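PDB 5CUV: acidocalcisomal pyrophosphatase from Trypanosoma cruzi, which probably hydrolyses inorganic pyrophosphate to phosphate with the help of magnesium ions, as other members of the soluble inorganic pyrophosphatase family do. Local coordinates for residues A[233-241]-A[250-259]. Residues are numbered along the deposited sequence; the frame is centred on the assembly and turned at random.
Sequences WTRAKFEIA and KQDIKNGVPR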
loop_
_atom_site.group_PDB
_atom_site.type_symbol
_atom_site.label_atom_id
_atom_site.label_comp_id
_atom_site.label_asym_id
_atom_site.label_seq_id
_atom_site.Cartn_x
_atom_site.Cartn_y
_atom_site.Cartn_z
ATOM N N TRP A 233 -5.541 21.597 1.000
ATOM C CA TRP A 233 -5.787 22.329 -0.244
ATOM C C TRP A 233 -6.790 23.425 -0.173
ATOM O O TRP A 233 -7.429 23.754 -1.180
ATOM C CB TRP A 233 -6.224 21.406 -1.346
ATOM C CG TRP A 233 -5.268 20.285 -1.556
ATOM C CD1 TRP A 233 -3.906 20.365 -1.531
ATOM C CD2 TRP A 233 -5.599 18.919 -1.807
ATOM N NE1 TRP A 233 -3.374 19.126 -1.737
ATOM C CE2 TRP A 233 -4.375 18.213 -1.914
ATOM C CE3 TRP A 233 -6.818 18.216 -1.955
ATOM C CZ2 TRP A 233 -4.311 16.820 -2.168
ATOM C CZ3 TRP A 233 -6.778 16.832 -2.203
ATOM C CH2 TRP A 233 -5.510 16.148 -2.307
ATOM N N THR A 234 -6.965 24.000 1.005
ATOM C CA THR A 234 -7.915 25.076 1.118
ATOM C C THR A 234 -7.360 26.147 2.005
ATOM O O THR A 234 -6.497 25.899 2.823
ATOM C CB THR A 234 -9.308 24.568 1.616
ATOM O OG1 THR A 234 -9.294 24.234 3.003
ATOM C CG2 THR A 234 -9.660 23.326 0.848
ATOM N N ARG A 235 -7.884 27.351 1.844
ATOM C CA ARG A 235 -7.409 28.486 2.607
ATOM C C ARG A 235 -8.436 29.251 3.412
ATOM O O ARG A 235 -8.056 30.282 3.994
ATOM C CB ARG A 235 -6.709 29.458 1.663
ATOM C CG ARG A 235 -7.613 29.941 0.575
ATOM C CD ARG A 235 -6.801 30.708 -0.416
ATOM N NE ARG A 235 -5.921 29.909 -1.253
ATOM C CZ ARG A 235 -4.879 30.436 -1.885
ATOM N NH1 ARG A 235 -4.646 31.711 -1.717
ATOM N NH2 ARG A 235 -4.123 29.728 -2.713
ATOM N N ALA A 236 -9.706 28.804 3.411
ATOM C CA ALA A 236 -10.787 29.446 4.161
ATOM C C ALA A 236 -10.666 29.039 5.650
ATOM O O ALA A 236 -10.365 27.883 5.967
ATOM C CB ALA A 236 -12.111 29.017 3.617
ATOM N N LYS A 237 -10.890 29.978 6.561
ATOM C CA LYS A 237 -10.756 29.692 7.957
ATOM C C LYS A 237 -11.978 29.201 8.706
ATOM O O LYS A 237 -13.083 29.662 8.515
ATOM C CB LYS A 237 -10.197 30.905 8.643
ATOM C CG LYS A 237 -8.774 31.103 8.327
ATOM C CD LYS A 237 -8.259 32.435 8.838
ATOM C CE LYS A 237 -6.899 32.634 8.263
ATOM N NZ LYS A 237 -6.374 34.020 8.390
ATOM N N PHE A 238 -11.740 28.276 9.617
ATOM C CA PHE A 238 -12.768 27.675 10.416
ATOM C C PHE A 238 -12.143 27.405 11.763
ATOM O O PHE A 238 -10.938 27.390 11.862
ATOM C CB PHE A 238 -13.124 26.343 9.805
ATOM C CG PHE A 238 -13.949 26.451 8.590
ATOM C CD1 PHE A 238 -15.348 26.617 8.683
ATOM C CD2 PHE A 238 -13.373 26.419 7.351
ATOM C CE1 PHE A 238 -16.136 26.745 7.552
ATOM C CE2 PHE A 238 -14.168 26.552 6.192
ATOM C CZ PHE A 238 -15.514 26.711 6.284
ATOM N N GLU A 239 -12.950 27.210 12.806
ATOM C CA GLU A 239 -12.416 26.830 14.098
ATOM C C GLU A 239 -13.457 26.407 15.105
ATOM O O GLU A 239 -14.653 26.629 14.964
ATOM C CB GLU A 239 -11.595 27.931 14.665
ATOM C CG GLU A 239 -12.247 28.653 15.746
ATOM C CD GLU A 239 -12.081 30.102 15.538
ATOM O OE1 GLU A 239 -10.944 30.609 15.751
ATOM O OE2 GLU A 239 -13.086 30.719 15.123
ATOM N N ILE A 240 -12.990 25.724 16.126
ATOM C CA ILE A 240 -13.870 25.279 17.186
ATOM C C ILE A 240 -14.261 26.504 17.952
ATOM O O ILE A 240 -13.423 27.219 18.408
ATOM C CB ILE A 240 -13.137 24.358 18.124
ATOM C CG1 ILE A 240 -12.783 23.074 17.360
ATOM C CG2 ILE A 240 -13.977 24.122 19.393
ATOM C CD1 ILE A 240 -11.701 22.250 18.036
ATOM N N ALA A 241 -15.536 26.778 18.093
ATOM C CA ALA A 241 -15.921 27.974 18.859
ATOM C C ALA A 241 -15.846 27.614 20.343
ATOM O O ALA A 241 -16.775 27.085 20.909
ATOM C CB ALA A 241 -17.361 28.441 18.464
ATOM N N LYS A 250 -17.173 26.953 13.579
ATOM C CA LYS A 250 -17.698 28.080 12.854
ATOM C C LYS A 250 -16.671 28.585 11.889
ATOM O O LYS A 250 -15.486 28.233 11.968
ATOM C CB LYS A 250 -18.091 29.167 13.827
ATOM C CG LYS A 250 -17.053 29.413 14.852
ATOM C CD LYS A 250 -16.698 30.879 14.898
ATOM C CE LYS A 250 -17.479 31.550 15.961
ATOM N NZ LYS A 250 -16.528 32.428 16.697
ATOM N N GLN A 251 -17.132 29.385 10.947
ATOM C CA GLN A 251 -16.251 29.974 9.946
ATOM C C GLN A 251 -15.755 31.262 10.582
ATOM O O GLN A 251 -16.425 31.819 11.443
ATOM C CB GLN A 251 -17.045 30.257 8.669
ATOM C CG GLN A 251 -16.253 30.737 7.469
ATOM C CD GLN A 251 -16.896 30.246 6.145
ATOM O OE1 GLN A 251 -18.124 30.035 6.060
ATOM N NE2 GLN A 251 -16.068 30.071 5.121
ATOM N N ASP A 252 -14.559 31.692 10.196
ATOM C CA ASP A 252 -14.004 32.912 10.731
ATOM C C ASP A 252 -14.462 34.033 9.833
ATOM O O ASP A 252 -13.956 34.206 8.710
ATOM C CB ASP A 252 -12.493 32.873 10.756
ATOM C CG ASP A 252 -11.899 34.085 11.459
ATOM O OD1 ASP A 252 -12.648 34.808 12.166
ATOM O OD2 ASP A 252 -10.677 34.310 11.314
ATOM N N ILE A 253 -15.455 34.764 10.336
ATOM C CA ILE A 253 -16.036 35.888 9.637
ATOM C C ILE A 253 -15.790 37.108 10.490
ATOM O O ILE A 253 -16.017 37.087 11.696
ATOM C CB ILE A 253 -17.545 35.732 9.499
ATOM C CG1 ILE A 253 -17.916 34.301 9.107
ATOM C CG2 ILE A 253 -18.043 36.715 8.487
ATOM C CD1 ILE A 253 -17.321 33.853 7.763
ATOM N N LYS A 254 -15.298 38.163 9.869
ATOM C CA LYS A 254 -15.050 39.414 10.559
ATOM C C LYS A 254 -15.780 40.464 9.695
ATOM O O LYS A 254 -15.726 40.429 8.453
ATOM C CB LYS A 254 -13.553 39.685 10.648
ATOM C CG LYS A 254 -13.187 40.638 11.746
ATOM C CD LYS A 254 -11.725 41.027 11.596
ATOM C CE LYS A 254 -11.252 42.064 12.663
ATOM N NZ LYS A 254 -9.811 42.456 12.436
ATOM N N ASN A 255 -16.500 41.366 10.353
ATOM C CA ASN A 255 -17.283 42.383 9.641
ATOM C C ASN A 255 -18.140 41.782 8.469
ATOM O O ASN A 255 -18.337 42.412 7.425
ATOM C CB ASN A 255 -16.365 43.520 9.174
ATOM C CG ASN A 255 -15.408 43.991 10.301
ATOM O OD1 ASN A 255 -15.847 44.365 11.408
ATOM N ND2 ASN A 255 -14.103 43.957 10.031
ATOM N N GLY A 256 -18.656 40.564 8.686
ATOM C CA GLY A 256 -19.489 39.922 7.695
ATOM C C GLY A 256 -18.763 39.344 6.481
ATOM O O GLY A 256 -19.364 38.815 5.547
ATOM N N VAL A 257 -17.448 39.420 6.480
ATOM C CA VAL A 257 -16.698 38.898 5.352
ATOM C C VAL A 257 -15.847 37.742 5.857
ATOM O O VAL A 257 -15.023 37.889 6.752
ATOM C CB VAL A 257 -15.859 40.018 4.793
ATOM C CG1 VAL A 257 -15.083 39.580 3.575
ATOM C CG2 VAL A 257 -16.761 41.139 4.482
ATOM N N PRO A 258 -16.077 36.559 5.326
ATOM C CA PRO A 258 -15.285 35.388 5.761
ATOM C C PRO A 258 -13.804 35.635 5.616
ATOM O O PRO A 258 -13.407 36.311 4.699
ATOM C CB PRO A 258 -15.750 34.261 4.812
ATOM C CG PRO A 258 -16.158 35.011 3.572
ATOM C CD PRO A 258 -16.915 36.232 4.164
ATOM N N ARG A 259 -13.001 35.068 6.508
ATOM C CA ARG A 259 -11.528 35.201 6.473
ATOM C C ARG A 259 -10.827 34.067 5.767
ATOM O O ARG A 259 -11.317 32.943 5.743
ATOM C CB ARG A 259 -10.952 35.291 7.879
ATOM C CG ARG A 259 -11.198 36.599 8.533
ATOM C CD ARG A 259 -10.495 37.616 7.732
ATOM N NE ARG A 259 -10.474 38.871 8.453
ATOM C CZ ARG A 259 -9.672 39.897 8.184
ATOM N NH1 ARG A 259 -9.788 40.990 8.943
ATOM N NH2 ARG A 259 -8.762 39.846 7.189
#
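Glu239 and Lys250 face each other as an antiparallel hydrogen-bonded pair, with Glu239 N donating to Lys250 O at 2.9 Å and Lys250 N returning a bond to Glu239 O at 2.9 Å. The second lies in the carbonyl plane and is fairly straight, 163° at the hydrogen. One residue on, Phe238 and Gln251 form the non-hydrogen-bonded pair, their CA atoms 4.2 Å apart. Here the Gln251 side chain crosses one face of the Phe238 ring off-centre, on the CE1-CZ side: CG sits over that face, NE2 is 3.6 Å from Phe238 CZ, and the amide plane is turned 24° from the ring. CG is put there by its position anti to Gln251 N (chi1 -174°), and the chain then bends at chi2. On the other side of the sheet, Lys250 packs CG on Ala241 CB (3.8 Å) and CD on Glu239 OE2, but NZ stays 4.2 Å from Glu239 OE2, too far for a salt bridge.

These pairings make 238-240 and 249-254 the two arms of a beta hairpin, within an antiparallel sheet that also takes in strand 182-189. At the break in strand 249-254, Asp252 N donates to Lys237 O from above the carbonyl plane; Lys237 CB meets Asp252 CB, the side chains pointing the same way. Lys237 N donates a nearly straight hydrogen bond (3.1 Å) to Arg259 O. Arg259 N to Asp252 O and mutual Lys254-Val257 backbone bonds, closing a type I' turn, bring Lys237's two partners together. Farther out, Tyr177 N donates to Gln251 OE1, which probably helps fix the amide's rotation beside Phe238, and Asn255 OD1 and ND2 hydrogen-bond to Trp139 NE1 and Glu76 OE2 of a neighbouring subunit.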